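Local structure of Bak protein (Grouper iridovirus, 5VMN) at residues S12-G17 with P22-I27; E42-F47 with S78-T83; I56-V61 with E99-Q104. The protein is a viral Bcl-2 protein that inhibits host apoptosis by exclusively sequestering Bim. All coordinates share one frame; numbering follows the deposited sequence.

Contact 1. Residues S12-G17 with P22-I27. With NO3 (nitrate ion), chain B; EDO (1,2-ethanediol), chain N; NO3 (nitrate ion), chain F.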
loop_
_atom_site.group_PDB
_atom_site.type_symbol
_atom_site.label_atom_id
_atom_site.label_comp_id
_atom_site.label_asym_id
_atom_site.label_seq_id
_atom_site.Cartn_x
_atom_site.Cartn_y
_atom_site.Cartn_z
ATOM N N SER A 12 1.998 0.650 9.097
ATOM C CA SER A 12 1.097 0.827 10.228
ATOM C C SER A 12 0.754 2.299 10.443
ATOM O O SER A 12 -0.416 2.647 10.643
ATOM C CB SER A 12 1.725 0.231 11.487
ATOM O OG SER A 12 0.846 0.362 12.575
ATOM N N ALA A 13 1.755 3.187 10.394
ATOM C CA ALA A 13 1.461 4.609 10.525
ATOM C C ALA A 13 0.614 5.094 9.362
ATOM O O ALA A 13 -0.308 5.891 9.547
ATOM C CB ALA A 13 2.755 5.428 10.604
ATOM N N LEU A 14 0.910 4.616 8.158
ATOM C CA LEU A 14 0.147 5.016 6.987
ATOM C C LEU A 14 -1.326 4.711 7.172
ATOM O O LEU A 14 -2.184 5.556 6.905
ATOM C CB LEU A 14 0.675 4.298 5.754
ATOM C CG LEU A 14 -0.031 4.588 4.409
ATOM C CD1 LEU A 14 0.296 5.925 3.883
ATOM C CD2 LEU A 14 0.366 3.550 3.380
ATOM N N LEU A 15 -1.641 3.485 7.559
ATOM C CA LEU A 15 -3.044 3.087 7.616
ATOM C C LEU A 15 -3.767 3.636 8.841
ATOM O O LEU A 15 -5.003 3.719 8.841
ATOM C CB LEU A 15 -3.140 1.557 7.571
ATOM C CG LEU A 15 -2.530 0.977 6.284
ATOM C CD1 LEU A 15 -2.656 -0.522 6.253
ATOM C CD2 LEU A 15 -3.142 1.553 5.016
ATOM N N ARG A 16 -3.042 4.013 9.876
ATOM C CA ARG A 16 -3.667 4.626 11.040
ATOM C C ARG A 16 -3.876 6.117 10.823
ATOM O O ARG A 16 -4.742 6.707 11.468
ATOM C CB ARG A 16 -2.836 4.359 12.290
ATOM C CG ARG A 16 -2.960 2.908 12.770
ATOM C CD ARG A 16 -2.057 2.536 13.962
ATOM N NE ARG A 16 -2.470 1.245 14.527
ATOM C CZ ARG A 16 -2.168 0.050 14.015
ATOM N NH1 ARG A 16 -2.612 -1.058 14.605
ATOM N NH2 ARG A 16 -1.438 -0.049 12.909
ATOM N N GLY A 17 -3.117 6.723 9.912
ATOM C CA GLY A 17 -3.387 8.081 9.473
ATOM C C GLY A 17 -3.223 9.119 10.559
ATOM O O GLY A 17 -3.841 10.187 10.491
ATOM N N PRO A 22 7.168 12.738 7.028
ATOM C CA PRO A 22 6.713 13.495 5.858
ATOM C C PRO A 22 6.482 12.635 4.632
ATOM O O PRO A 22 5.492 12.835 3.905
ATOM C CB PRO A 22 7.851 14.526 5.661
ATOM C CG PRO A 22 8.454 14.656 6.967
ATOM C CD PRO A 22 8.311 13.388 7.700
ATOM N N LEU A 23 7.345 11.648 4.394
ATOM C CA LEU A 23 7.176 10.820 3.213
ATOM C C LEU A 23 5.915 9.991 3.328
ATOM O O LEU A 23 5.132 9.906 2.378
ATOM C CB LEU A 23 8.379 9.912 3.027
ATOM C CG LEU A 23 8.337 8.947 1.846
ATOM C CD1 LEU A 23 8.088 9.655 0.546
ATOM C CD2 LEU A 23 9.682 8.233 1.754
ATOM N N THR A 24 5.700 9.384 4.487
ATOM C CA THR A 24 4.495 8.565 4.652
ATOM C C THR A 24 3.244 9.430 4.541
ATOM O O THR A 24 2.250 9.024 3.924
ATOM C CB THR A 24 4.569 7.833 5.987
ATOM O OG1 THR A 24 5.696 6.949 5.935
ATOM C CG2 THR A 24 3.335 7.005 6.225
ATOM N N ARG A 25 3.289 10.650 5.096
ATOM C CA ARG A 25 2.151 11.560 5.008
ATOM C C ARG A 25 1.838 11.913 3.564
ATOM O O ARG A 25 0.667 12.006 3.177
ATOM C CB ARG A 25 2.426 12.832 5.829
ATOM C CG ARG A 25 1.251 13.812 5.854
ATOM C CD ARG A 25 1.478 14.997 6.774
ATOM N NE ARG A 25 1.871 14.619 8.131
ATOM C CZ ARG A 25 1.047 14.132 9.054
ATOM N NH1 ARG A 25 -0.239 13.929 8.787
ATOM N NH2 ARG A 25 1.521 13.829 10.257
ATOM N N GLU A 26 2.867 12.156 2.745
ATOM C CA GLU A 26 2.598 12.480 1.343
ATOM C C GLU A 26 2.067 11.265 0.584
ATOM O O GLU A 26 1.174 11.393 -0.264
ATOM C CB GLU A 26 3.860 13.036 0.662
ATOM C CG GLU A 26 3.594 13.617 -0.721
ATOM C CD GLU A 26 2.608 14.778 -0.698
ATOM O OE1 GLU A 26 1.992 15.071 -1.740
ATOM O OE2 GLU A 26 2.455 15.399 0.369
ATOM N N ILE A 27 2.580 10.077 0.872
ATOM C CA ILE A 27 2.019 8.889 0.236
ATOM C C ILE A 27 0.559 8.729 0.632
ATOM O O ILE A 27 -0.281 8.344 -0.186
ATOM C CB ILE A 27 2.838 7.643 0.588
ATOM C CG1 ILE A 27 4.264 7.770 0.049
ATOM C CG2 ILE A 27 2.158 6.364 0.055
ATOM C CD1 ILE A 27 4.398 7.956 -1.454
HETATM N N NO3 B . 10.846 11.305 5.118
HETATM O O1 NO3 B . 9.878 11.019 5.883
HETATM O O2 NO3 B . 10.650 12.133 4.161
HETATM O O3 NO3 B . 11.981 10.757 5.267
HETATM C C1 EDO N . -2.239 13.115 5.065
HETATM O O1 EDO N . -1.546 13.888 4.087
HETATM C C2 EDO N . -3.674 13.101 4.600
HETATM O O2 EDO N . -3.624 12.587 3.271
HETATM N N NO3 F . 5.249 -1.061 9.200
HETATM O O1 NO3 F . 6.048 -0.830 10.152
HETATM O O2 NO3 F . 4.011 -1.154 9.425
HETATM O O3 NO3 F . 5.691 -1.205 8.024
#

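Contact 2. Residues E42-F47 with S78-T83. With EDO (1,2-ethanediol), chain L.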
loop_
_atom_site.group_PDB
_atom_site.type_symbol
_atom_site.label_atom_id
_atom_site.label_comp_id
_atom_site.label_asym_id
_atom_site.label_seq_id
_atom_site.Cartn_x
_atom_site.Cartn_y
_atom_site.Cartn_z
ATOM N N GLU A 42 -16.448 2.339 -4.324
ATOM C CA GLU A 42 -17.509 1.605 -5.010
ATOM C C GLU A 42 -17.057 0.218 -5.454
ATOM O O GLU A 42 -17.818 -0.748 -5.360
ATOM C CB GLU A 42 -17.992 2.437 -6.204
ATOM C CG GLU A 42 -18.380 3.863 -5.839
ATOM C CD GLU A 42 -19.392 3.938 -4.712
ATOM O OE1 GLU A 42 -20.337 3.117 -4.699
ATOM O OE2 GLU A 42 -19.239 4.815 -3.833
ATOM N N THR A 43 -15.848 0.090 -5.989
ATOM C CA THR A 43 -15.379 -1.218 -6.387
ATOM C C THR A 43 -15.045 -2.073 -5.166
ATOM O O THR A 43 -15.179 -3.293 -5.210
ATOM C CB THR A 43 -14.140 -1.090 -7.299
ATOM O OG1 THR A 43 -14.563 -0.675 -8.593
ATOM C CG2 THR A 43 -13.353 -2.449 -7.447
ATOM N N PHE A 44 -14.646 -1.435 -4.065
ATOM C CA PHE A 44 -14.248 -2.193 -2.877
ATOM C C PHE A 44 -15.372 -3.082 -2.370
ATOM O O PHE A 44 -15.112 -4.120 -1.758
ATOM C CB PHE A 44 -13.803 -1.221 -1.785
ATOM C CG PHE A 44 -13.491 -1.875 -0.440
ATOM C CD1 PHE A 44 -12.368 -2.618 -0.269
ATOM C CD2 PHE A 44 -14.338 -1.676 0.646
ATOM C CE1 PHE A 44 -12.083 -3.194 0.966
ATOM C CE2 PHE A 44 -14.055 -2.239 1.874
ATOM C CZ PHE A 44 -12.922 -2.984 2.026
ATOM N N ARG A 45 -16.623 -2.691 -2.598
ATOM C CA ARG A 45 -17.745 -3.474 -2.094
ATOM C C ARG A 45 -17.787 -4.864 -2.698
ATOM O O ARG A 45 -18.441 -5.754 -2.133
ATOM C CB ARG A 45 -19.054 -2.752 -2.391
ATOM C CG ARG A 45 -19.209 -1.467 -1.620
ATOM C CD ARG A 45 -20.645 -1.001 -1.581
ATOM N NE ARG A 45 -20.700 0.298 -0.906
ATOM C CZ ARG A 45 -20.577 1.463 -1.519
ATOM N NH1 ARG A 45 -20.433 1.506 -2.836
ATOM N NH2 ARG A 45 -20.624 2.591 -0.812
ATOM N N ALA A 46 -17.129 -5.056 -3.838
ATOM C CA ALA A 46 -17.136 -6.324 -4.538
ATOM C C ALA A 46 -15.974 -7.216 -4.119
ATOM O O ALA A 46 -15.858 -8.330 -4.627
ATOM C CB ALA A 46 -17.092 -6.092 -6.056
ATOM N N PHE A 47 -15.130 -6.772 -3.196
ATOM C CA PHE A 47 -14.011 -7.555 -2.673
ATOM C C PHE A 47 -14.489 -8.449 -1.531
ATOM O O PHE A 47 -15.556 -8.213 -0.965
ATOM C CB PHE A 47 -12.927 -6.612 -2.166
ATOM C CG PHE A 47 -12.019 -6.037 -3.245
ATOM C CD1 PHE A 47 -10.655 -6.288 -3.221
ATOM C CD2 PHE A 47 -12.508 -5.241 -4.239
ATOM C CE1 PHE A 47 -9.821 -5.806 -4.195
ATOM C CE2 PHE A 47 -11.658 -4.721 -5.202
ATOM C CZ PHE A 47 -10.322 -5.002 -5.172
ATOM N N SER A 78 -6.109 -1.504 0.775
ATOM C CA SER A 78 -5.679 -1.897 2.107
ATOM C C SER A 78 -6.242 -0.960 3.171
ATOM O O SER A 78 -6.620 -1.402 4.263
ATOM C CB SER A 78 -4.149 -1.932 2.188
ATOM O OG SER A 78 -3.636 -2.824 1.212
ATOM N N GLN A 79 -6.239 0.352 2.895
ATOM C CA GLN A 79 -6.791 1.321 3.840
ATOM C C GLN A 79 -8.274 1.099 4.107
ATOM O O GLN A 79 -8.729 1.180 5.261
ATOM C CB GLN A 79 -6.565 2.738 3.306
ATOM C CG GLN A 79 -7.110 3.834 4.213
ATOM C CD GLN A 79 -6.339 3.973 5.483
ATOM O OE1 GLN A 79 -5.314 4.644 5.517
ATOM N NE2 GLN A 79 -6.825 3.348 6.549
ATOM N N LEU A 80 -9.041 0.787 3.065
ATOM C CA LEU A 80 -10.463 0.535 3.255
ATOM C C LEU A 80 -10.682 -0.701 4.121
ATOM O O LEU A 80 -11.525 -0.688 5.032
ATOM C CB LEU A 80 -11.143 0.407 1.894
ATOM C CG LEU A 80 -11.211 1.732 1.115
ATOM C CD1 LEU A 80 -11.620 1.476 -0.313
ATOM C CD2 LEU A 80 -12.235 2.674 1.754
ATOM N N TYR A 81 -9.904 -1.762 3.889
ATOM C CA TYR A 81 -9.981 -2.919 4.782
ATOM C C TYR A 81 -9.603 -2.549 6.208
ATOM O O TYR A 81 -10.247 -2.994 7.160
ATOM C CB TYR A 81 -9.052 -4.038 4.302
ATOM C CG TYR A 81 -9.636 -4.963 3.262
ATOM C CD1 TYR A 81 -10.705 -5.786 3.562
ATOM C CD2 TYR A 81 -9.040 -5.099 2.020
ATOM C CE1 TYR A 81 -11.199 -6.670 2.616
ATOM C CE2 TYR A 81 -9.541 -5.974 1.065
ATOM C CZ TYR A 81 -10.604 -6.764 1.387
ATOM O OH TYR A 81 -11.081 -7.654 0.465
ATOM N N PHE A 82 -8.519 -1.782 6.371
ATOM C CA PHE A 82 -8.031 -1.436 7.699
ATOM C C PHE A 82 -9.056 -0.605 8.453
ATOM O O PHE A 82 -9.363 -0.878 9.624
ATOM C CB PHE A 82 -6.698 -0.695 7.538
ATOM C CG PHE A 82 -5.933 -0.489 8.807
ATOM C CD1 PHE A 82 -6.201 0.596 9.617
ATOM C CD2 PHE A 82 -4.883 -1.330 9.138
ATOM C CE1 PHE A 82 -5.458 0.832 10.760
ATOM C CE2 PHE A 82 -4.125 -1.092 10.278
ATOM C CZ PHE A 82 -4.425 -0.017 11.091
ATOM N N THR A 83 -9.639 0.387 7.783
ATOM C CA THR A 83 -10.660 1.214 8.416
ATOM C C THR A 83 -11.842 0.374 8.864
ATOM O O THR A 83 -12.413 0.609 9.939
ATOM C CB THR A 83 -11.113 2.311 7.452
ATOM O OG1 THR A 83 -10.003 3.173 7.192
ATOM C CG2 THR A 83 -12.210 3.158 8.067
HETATM C C1 EDO L . -18.073 -6.940 0.487
HETATM O O1 EDO L . -19.215 -6.111 0.125
HETATM C C2 EDO L . -16.732 -6.210 0.476
HETATM O O2 EDO L . -16.727 -5.049 1.314
#

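Contact 3. Residues I56-V61 with E99-Q104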
loop_
_atom_site.group_PDB
_atom_site.type_symbol
_atom_site.label_atom_id
_atom_site.label_comp_id
_atom_site.label_asym_id
_atom_site.label_seq_id
_atom_site.Cartn_x
_atom_site.Cartn_y
_atom_site.Cartn_z
ATOM N N ILE A 56 -4.142 -9.688 -3.334
ATOM C CA ILE A 56 -4.588 -8.539 -4.132
ATOM C C ILE A 56 -3.408 -7.876 -4.829
ATOM O O ILE A 56 -3.473 -7.571 -6.023
ATOM C CB ILE A 56 -5.337 -7.530 -3.252
ATOM C CG1 ILE A 56 -6.621 -8.159 -2.720
ATOM C CG2 ILE A 56 -5.697 -6.281 -4.081
ATOM C CD1 ILE A 56 -7.300 -7.311 -1.668
ATOM N N GLY A 57 -2.298 -7.691 -4.111
ATOM C CA GLY A 57 -1.120 -7.092 -4.723
ATOM C C GLY A 57 -0.571 -7.947 -5.848
ATOM O O GLY A 57 -0.249 -7.445 -6.927
ATOM N N ASN A 58 -0.506 -9.253 -5.637
ATOM C CA ASN A 58 -0.040 -10.114 -6.706
ATOM C C ASN A 58 -1.037 -10.157 -7.855
ATOM O O ASN A 58 -0.630 -10.306 -9.009
ATOM C CB ASN A 58 0.266 -11.508 -6.169
ATOM C CG ASN A 58 1.576 -11.536 -5.392
ATOM O OD1 ASN A 58 2.401 -10.629 -5.519
ATOM N ND2 ASN A 58 1.769 -12.565 -4.596
ATOM N N ASN A 59 -2.329 -9.977 -7.592
ATOM C CA ASN A 59 -3.262 -9.879 -8.715
ATOM C C ASN A 59 -2.935 -8.644 -9.560
ATOM O O ASN A 59 -3.006 -8.684 -10.793
ATOM C CB ASN A 59 -4.717 -9.765 -8.241
ATOM C CG ASN A 59 -5.274 -11.010 -7.606
ATOM O OD1 ASN A 59 -4.804 -12.115 -7.825
ATOM N ND2 ASN A 59 -6.348 -10.829 -6.832
ATOM N N ILE A 60 -2.617 -7.531 -8.910
ATOM C CA ILE A 60 -2.530 -6.272 -9.661
ATOM C C ILE A 60 -1.298 -6.257 -10.562
ATOM O O ILE A 60 -1.277 -5.502 -11.534
ATOM C CB ILE A 60 -2.630 -5.046 -8.725
ATOM C CG1 ILE A 60 -3.335 -3.887 -9.465
ATOM C CG2 ILE A 60 -1.292 -4.574 -8.278
ATOM C CD1 ILE A 60 -3.816 -2.748 -8.562
ATOM N N VAL A 61 -0.321 -7.135 -10.334
ATOM C CA VAL A 61 0.818 -7.291 -11.250
ATOM C C VAL A 61 0.707 -8.563 -12.100
ATOM O O VAL A 61 1.716 -9.038 -12.648
ATOM C CB VAL A 61 2.156 -7.244 -10.500
ATOM C CG1 VAL A 61 2.355 -5.907 -9.816
ATOM C CG2 VAL A 61 2.287 -8.394 -9.515
ATOM N N GLU A 99 3.338 -5.568 4.079
ATOM C CA GLU A 99 4.791 -5.651 4.135
ATOM C C GLU A 99 5.297 -6.839 3.330
ATOM O O GLU A 99 6.287 -6.723 2.595
ATOM C CB GLU A 99 5.249 -5.741 5.588
ATOM C CG GLU A 99 4.951 -4.477 6.378
ATOM C CD GLU A 99 5.027 -4.666 7.884
ATOM O OE1 GLU A 99 4.808 -5.794 8.367
ATOM O OE2 GLU A 99 5.300 -3.676 8.591
ATOM N N ARG A 100 4.618 -7.988 3.443
ATOM C CA ARG A 100 5.041 -9.177 2.718
ATOM C C ARG A 100 5.012 -8.929 1.215
ATOM O O ARG A 100 5.920 -9.359 0.489
ATOM C CB ARG A 100 4.143 -10.366 3.112
ATOM C CG ARG A 100 4.789 -11.740 3.151
ATOM C CD ARG A 100 4.035 -12.693 4.106
ATOM N NE ARG A 100 2.588 -12.615 3.889
ATOM C CZ ARG A 100 1.659 -12.456 4.839
ATOM N NH1 ARG A 100 1.980 -12.368 6.127
ATOM N NH2 ARG A 100 0.382 -12.389 4.485
ATOM N N PHE A 101 3.984 -8.228 0.728
ATOM C CA PHE A 101 3.914 -7.946 -0.699
ATOM C C PHE A 101 5.116 -7.126 -1.142
ATOM O O PHE A 101 5.748 -7.430 -2.160
ATOM C CB PHE A 101 2.624 -7.199 -1.051
ATOM C CG PHE A 101 2.590 -6.716 -2.478
ATOM C CD1 PHE A 101 2.384 -7.616 -3.507
ATOM C CD2 PHE A 101 2.830 -5.392 -2.789
ATOM C CE1 PHE A 101 2.374 -7.207 -4.815
ATOM C CE2 PHE A 101 2.810 -4.963 -4.106
ATOM C CZ PHE A 101 2.586 -5.880 -5.123
ATOM N N PHE A 102 5.428 -6.060 -0.405
ATOM C CA PHE A 102 6.460 -5.135 -0.864
ATOM C C PHE A 102 7.859 -5.696 -0.661
ATOM O O PHE A 102 8.806 -5.229 -1.302
ATOM C CB PHE A 102 6.315 -3.778 -0.162
ATOM C CG PHE A 102 5.184 -2.950 -0.707
ATOM C CD1 PHE A 102 5.274 -2.373 -1.964
ATOM C CD2 PHE A 102 4.024 -2.787 0.008
ATOM C CE1 PHE A 102 4.234 -1.649 -2.487
ATOM C CE2 PHE A 102 2.988 -2.035 -0.498
ATOM C CZ PHE A 102 3.075 -1.487 -1.767
ATOM N N ARG A 103 8.014 -6.708 0.182
ATOM C CA ARG A 103 9.326 -7.330 0.358
ATOM C C ARG A 103 9.644 -8.372 -0.707
ATOM O O ARG A 103 10.781 -8.843 -0.774
ATOM C CB ARG A 103 9.420 -7.967 1.740
ATOM C CG ARG A 103 9.454 -6.946 2.873
ATOM C CD ARG A 103 9.890 -7.581 4.193
ATOM N NE ARG A 103 9.165 -8.825 4.478
ATOM C CZ ARG A 103 8.184 -8.959 5.373
ATOM N NH1 ARG A 103 7.777 -7.926 6.110
ATOM N NH2 ARG A 103 7.601 -10.137 5.529
ATOM N N GLN A 104 8.687 -8.752 -1.536
ATOM C CA GLN A 104 8.993 -9.638 -2.646
ATOM C C GLN A 104 10.034 -9.002 -3.552
ATOM O O GLN A 104 9.982 -7.799 -3.838
ATOM C CB GLN A 104 7.736 -9.940 -3.452
ATOM C CG GLN A 104 6.676 -10.718 -2.684
ATOM C CD GLN A 104 5.442 -11.017 -3.530
ATOM O OE1 GLN A 104 5.115 -12.169 -3.787
ATOM N NE2 GLN A 104 4.751 -9.976 -3.948
#

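Contact 1. Residues S12-G17 with P22-I27
Leu14 and Thr24 meet with no flat side-chain group between them. Neither guanidinium takes part in the touch between the segments: C1 of the ethanediol of chain N lies obliquely to that of Arg25, while Arg16 forms a salt bridge with Glu88.

The touch itself is aliphatic. Leu14 CB packs against the methyl Thr24 CG2 at 3.8 Å, and one branch of the leucine, CD1, reaches on to the backbone, 3.7 Å from Thr24 O. The same CD1 lies 4.3 Å from Ile27 CG2, one turn further along helix 22-37. In Thr24 the methyl stands anti to the backbone N, which brings it onto Leu14, whereas OG1 stays beside its own N. Leu14 CG is likewise anti to N (chi1 179°), and this carries CD1 across to the second helix. Leu75 of helix 68-84 closes over both Leu14 and Ile27, and Ile9 packs on Thr24.

Each helix start holds an anion: Ser12 N donates to O2 of the chain F nitrate at 2.7 Å, and Leu23 N to O1 of the chain B nitrate at 3.0 Å, at 166°. Ethanediol O1 donates to Arg25 O.

The short helix 11-16 thus packs against the first turns of helix 22-37 through buried apolar contacts, without a hydrogen bond between the segments. The nitrates, probably from the crystallisation liquor, are consistent with first-turn N-H groups and the helix dipoles attracting negative charge.

Contact 2. Residues E42-F47 with S78-T83
Phe44 and Leu80 are the closest backbone pair, their CA atoms 7.7 Å apart. In the 42-47 segment a type I beta turn runs from Phe44 to Phe47, closed by Phe47 N to Phe44 O at 3.0 Å, whereas 78-83 is helical throughout.

From this turn Phe44 reaches across, its CG anti to the backbone N (chi1 174°), and the ring is held on two sides. Leu80 CB sits over one face, 3.7 Å from the ring centroid and almost on the normal, a CH-pi contact, while Leu80 CD1 touches Phe44 CB at 3.8 Å. The ring edge points at Tyr81: Phe44 CE1 lies above the centre of the tyrosine face, a T-shaped pair with centroids 4.9 Å apart and planes at 80°. Phe47 adds its CB, 3.4 Å from Tyr81 OH. That hydroxyl is hydrogen-bonded to Pro48 O, just past the turn, and Ile53 and Ile56 of helix 53-60 pack on the tyrosine too.

Across the two segments the contact is thus aromatic and aliphatic, with no hydrogen bond; the phenol bond to Pro48 ties the chain after the turn to helix 68-84 and gives the tyrosine's polar end a partner.

Contact 3. Residues I56-V61 with E99-Q104
Gly57 lies directly against the ring of Phe101. Its CA sits over one face, 3.9 Å from the ring centroid and 28° off the normal, in a CH-pi contact, and its carbonyl carbon comes to 3.2 Å from Phe101 CE1, a tight approach. With no side chain on Gly57, the phenyl group can rest on the helix backbone itself, and the two CA atoms are only 6.5 Å apart. The ring is brought there by chi1 172°, which sets CG anti to the backbone N.

Beside this, two amides meet from opposite directions. Gln104 NE2 donates to Asn58 OD1 at 2.9 Å; the bond is nearly straight (172°), lies in the carbonyl plane and uses a lone pair. Asn58 ND2 returns a weak bond to Gln104 OE1 at 3.5 Å, the amide planes being somewhat twisted against each other. Asn58 OD1 also lies at the edge of the Phe101 ring, in its plane, 3.5 Å from CE1.

Further out, Gln104 NE2 gives a second bond to Phe101 O, at 3.3 Å. Two acceptors therefore grip the one nitrogen and fix the rotation of the amide, while Phe101 O also takes the backbone N-H of Gln104. With its chain extended beyond CG, Gln104 brings NE2 within reach of both Phe101 O, in the last turn of helix 88-103, and Asn58.

Gln104 is the N-cap residue of helix 105-113, so the amide pair marks the junction where helix 53-60 meets the turn between two others. Leu54 of helix 53-60, Leu74 of helix 68-84 and Ile107 of helix 105-113 all pack on Phe101, which makes its ring a meeting point of four helices.

Overall arrangement
Contact 1 closes before the others begin, pairing the early helices 11-16 and 22-37. Contacts 2 and 3 cross along the chain, bringing helices 40-44 and 53-60 onto helices 68-84 and 88-103 respectively. Their centres lie about 16 Å apart, and Ile56 of 56-61 touches both Phe47 and Tyr81 of contact 2. The centre of contact 1 is about 18 Å from the centre of each of the others, on the opposite side of the chain's centre from contact 3; contact 1 meets helix 68-84 through Leu15 O and Gln79 NE2, probably hydrogen-bonded. Helices 68-84 and 88-103 probably correspond to the central hairpin of the Bcl-2 fold.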